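Side-chain contact in octaprenyl-diphosphate synthase (Bacteroides thetaiotaomicron, PDB 3RMG), which probably acts as a magnesium-dependent prenyltransferase of the FPP/GGPP synthase family, joining isoprenoid diphosphate units into longer chains: residues 124-129 with 133-138. Sequence-based numbering, arbitrary orientation.
Sequences VHAEQT and EIIRLV
Ala126 and Thr129 meet Ile134, Ile135 and Val138 across an antiparallel helical hairpin of the all-helical isoprenoid synthase fold, where a short turn links helix 102-128 to helix 132-154. The two short segments run at 158° to each other, with axes 8.6 Å apart at their closest. No hydrogen bond crosses between them; the interface is closed by aliphatic side chains packing on an alanine methyl, a backbone carbonyl and a threonine. The methyl CB of Ala126 lies against the CB and CG2 of Val138, its CB 4.1 Å from that CG2, and both side chains also touch Ser75 of helix 67-90. Ile135 reaches past the alanine's backbone: with CG1 beside its own N and the chain extended beyond, CG1 comes to 3.4 Å from Ala126 O. Its CD1 ends 3.7 Å from Glu127 CA. Glu127 itself turns away, and its OE2 forms an intersubunit salt bridge with Arg136 of the second subunit, placing this edge of the hairpin at the dimer interface. At the turn, Thr129 crosses Ile134 at a slant, its OG1 and CG2 both lying 3.8 Å from Ile134 CG2. The threonine hydroxyl is wedged between its own N and carbonyl carbon (chi1 76°), a position that turns it back toward Ala126 O, to which it donates, while its oxygen accepts from Asn131 N. A valine here would probably leave Asn131 N without this partner and Ala126 O with only the backbone N of the same residue. The bond from Thr129 OG1 to Ala126 O is 2.7 Å long and nearly in line with the carbonyl, at 162°.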
loop_
_atom_site.group_PDB
_atom_site.type_symbol
_atom_site.label_atom_id
_atom_site.label_comp_id
_atom_site.label_asym_id
_atom_site.label_seq_id
_atom_site.Cartn_x
_atom_site.Cartn_y
_atom_site.Cartn_z
ATOM N N VAL A 124 0.707 -8.199 -6.248
ATOM C CA VAL A 124 1.397 -9.237 -7.007
ATOM C C VAL A 124 0.450 -10.403 -7.259
ATOM O O VAL A 124 0.284 -10.862 -8.400
ATOM C CB VAL A 124 2.633 -9.770 -6.246
ATOM C CG1 VAL A 124 3.326 -10.889 -7.049
ATOM C CG2 VAL A 124 3.592 -8.637 -5.933
ATOM N N HIS A 125 -0.194 -10.879 -6.196
ATOM C CA HIS A 125 -1.122 -11.997 -6.366
ATOM C C HIS A 125 -2.236 -11.641 -7.349
ATOM O O HIS A 125 -2.586 -12.432 -8.222
ATOM C CB HIS A 125 -1.647 -12.477 -5.023
ATOM C CG HIS A 125 -0.663 -13.322 -4.269
ATOM N ND1 HIS A 125 -0.411 -14.640 -4.593
ATOM C CD2 HIS A 125 0.135 -13.036 -3.213
ATOM C CE1 HIS A 125 0.489 -15.131 -3.759
ATOM N NE2 HIS A 125 0.838 -14.177 -2.912
ATOM N N ALA A 126 -2.775 -10.433 -7.251
ATOM C CA ALA A 126 -3.811 -10.055 -8.201
ATOM C C ALA A 126 -3.298 -10.185 -9.638
ATOM O O ALA A 126 -4.007 -10.651 -10.527
ATOM C CB ALA A 126 -4.305 -8.646 -7.917
ATOM N N GLU A 127 -2.056 -9.779 -9.866
ATOM C CA GLU A 127 -1.490 -9.829 -11.210
ATOM C C GLU A 127 -1.258 -11.283 -11.632
ATOM O O GLU A 127 -1.608 -11.700 -12.747
ATOM C CB GLU A 127 -0.207 -8.997 -11.261
ATOM C CG GLU A 127 0.444 -8.941 -12.624
ATOM C CD GLU A 127 1.247 -10.195 -12.909
ATOM O OE1 GLU A 127 1.896 -10.714 -11.951
ATOM O OE2 GLU A 127 1.216 -10.644 -14.079
ATOM N N GLN A 128 -0.720 -12.078 -10.717
ATOM C CA GLN A 128 -0.601 -13.523 -10.956
ATOM C C GLN A 128 -1.908 -14.254 -11.313
ATOM O O GLN A 128 -1.848 -15.403 -11.772
ATOM C CB GLN A 128 0.067 -14.217 -9.779
ATOM C CG GLN A 128 1.526 -13.829 -9.560
ATOM C CD GLN A 128 2.149 -14.639 -8.451
ATOM O OE1 GLN A 128 2.139 -14.231 -7.287
ATOM N NE2 GLN A 128 2.664 -15.821 -8.798
ATOM N N THR A 129 -3.076 -13.617 -11.119
ATOM C CA THR A 129 -4.329 -14.184 -11.657
ATOM C C THR A 129 -4.379 -14.090 -13.177
ATOM O O THR A 129 -5.255 -14.679 -13.828
ATOM C CB THR A 129 -5.614 -13.458 -11.160
ATOM O OG1 THR A 129 -5.765 -12.206 -11.851
ATOM C CG2 THR A 129 -5.600 -13.235 -9.651
ATOM N N GLU A 133 -9.721 -7.779 -15.019
ATOM C CA GLU A 133 -10.881 -7.400 -14.234
ATOM C C GLU A 133 -10.588 -7.619 -12.765
ATOM O O GLU A 133 -10.943 -6.801 -11.907
ATOM C CB GLU A 133 -12.078 -8.214 -14.670
ATOM C CG GLU A 133 -12.281 -8.158 -16.184
ATOM C CD GLU A 133 -13.721 -8.350 -16.589
ATOM O OE1 GLU A 133 -14.596 -7.645 -16.035
ATOM O OE2 GLU A 133 -13.978 -9.202 -17.467
ATOM N N ILE A 134 -9.903 -8.711 -12.477
ATOM C CA ILE A 134 -9.607 -9.033 -11.100
ATOM C C ILE A 134 -8.587 -8.034 -10.606
ATOM O O ILE A 134 -8.647 -7.574 -9.465
ATOM C CB ILE A 134 -9.086 -10.466 -10.956
ATOM C CG1 ILE A 134 -10.241 -11.454 -11.159
ATOM C CG2 ILE A 134 -8.440 -10.636 -9.616
ATOM C CD1 ILE A 134 -9.799 -12.931 -11.228
ATOM N N ILE A 135 -7.647 -7.688 -11.473
ATOM C CA ILE A 135 -6.679 -6.659 -11.139
ATOM C C ILE A 135 -7.405 -5.331 -10.910
ATOM O O ILE A 135 -7.178 -4.637 -9.928
ATOM C CB ILE A 135 -5.599 -6.539 -12.229
ATOM C CG1 ILE A 135 -4.774 -7.841 -12.276
ATOM C CG2 ILE A 135 -4.695 -5.345 -11.946
ATOM C CD1 ILE A 135 -3.771 -7.935 -13.407
ATOM N N ARG A 136 -8.304 -4.996 -11.823
ATOM C CA ARG A 136 -9.126 -3.815 -11.656
ATOM C C ARG A 136 -9.904 -3.868 -10.339
ATOM O O ARG A 136 -9.953 -2.884 -9.599
ATOM C CB ARG A 136 -10.084 -3.674 -12.838
ATOM C CG ARG A 136 -10.509 -2.250 -13.123
ATOM C CD ARG A 136 -10.500 -1.994 -14.622
ATOM N NE ARG A 136 -10.952 -3.164 -15.372
ATOM C CZ ARG A 136 -10.604 -3.438 -16.626
ATOM N NH1 ARG A 136 -9.796 -2.625 -17.290
ATOM N NH2 ARG A 136 -11.067 -4.528 -17.222
ATOM N N LEU A 137 -10.505 -5.018 -10.040
ATOM C CA LEU A 137 -11.341 -5.144 -8.851
ATOM C C LEU A 137 -10.519 -4.931 -7.583
ATOM O O LEU A 137 -10.916 -4.207 -6.675
ATOM C CB LEU A 137 -12.052 -6.508 -8.832
ATOM C CG LEU A 137 -12.703 -6.988 -7.528
ATOM C CD1 LEU A 137 -13.697 -8.100 -7.773
ATOM C CD2 LEU A 137 -11.644 -7.471 -6.560
ATOM N N VAL A 138 -9.363 -5.567 -7.508
ATOM C CA VAL A 138 -8.588 -5.473 -6.289
ATOM C C VAL A 138 -8.031 -4.072 -6.131
ATOM O O VAL A 138 -8.018 -3.512 -5.024
ATOM C CB VAL A 138 -7.415 -6.446 -6.285
ATOM C CG1 VAL A 138 -6.536 -6.159 -5.079
ATOM C CG2 VAL A 138 -7.925 -7.875 -6.262
#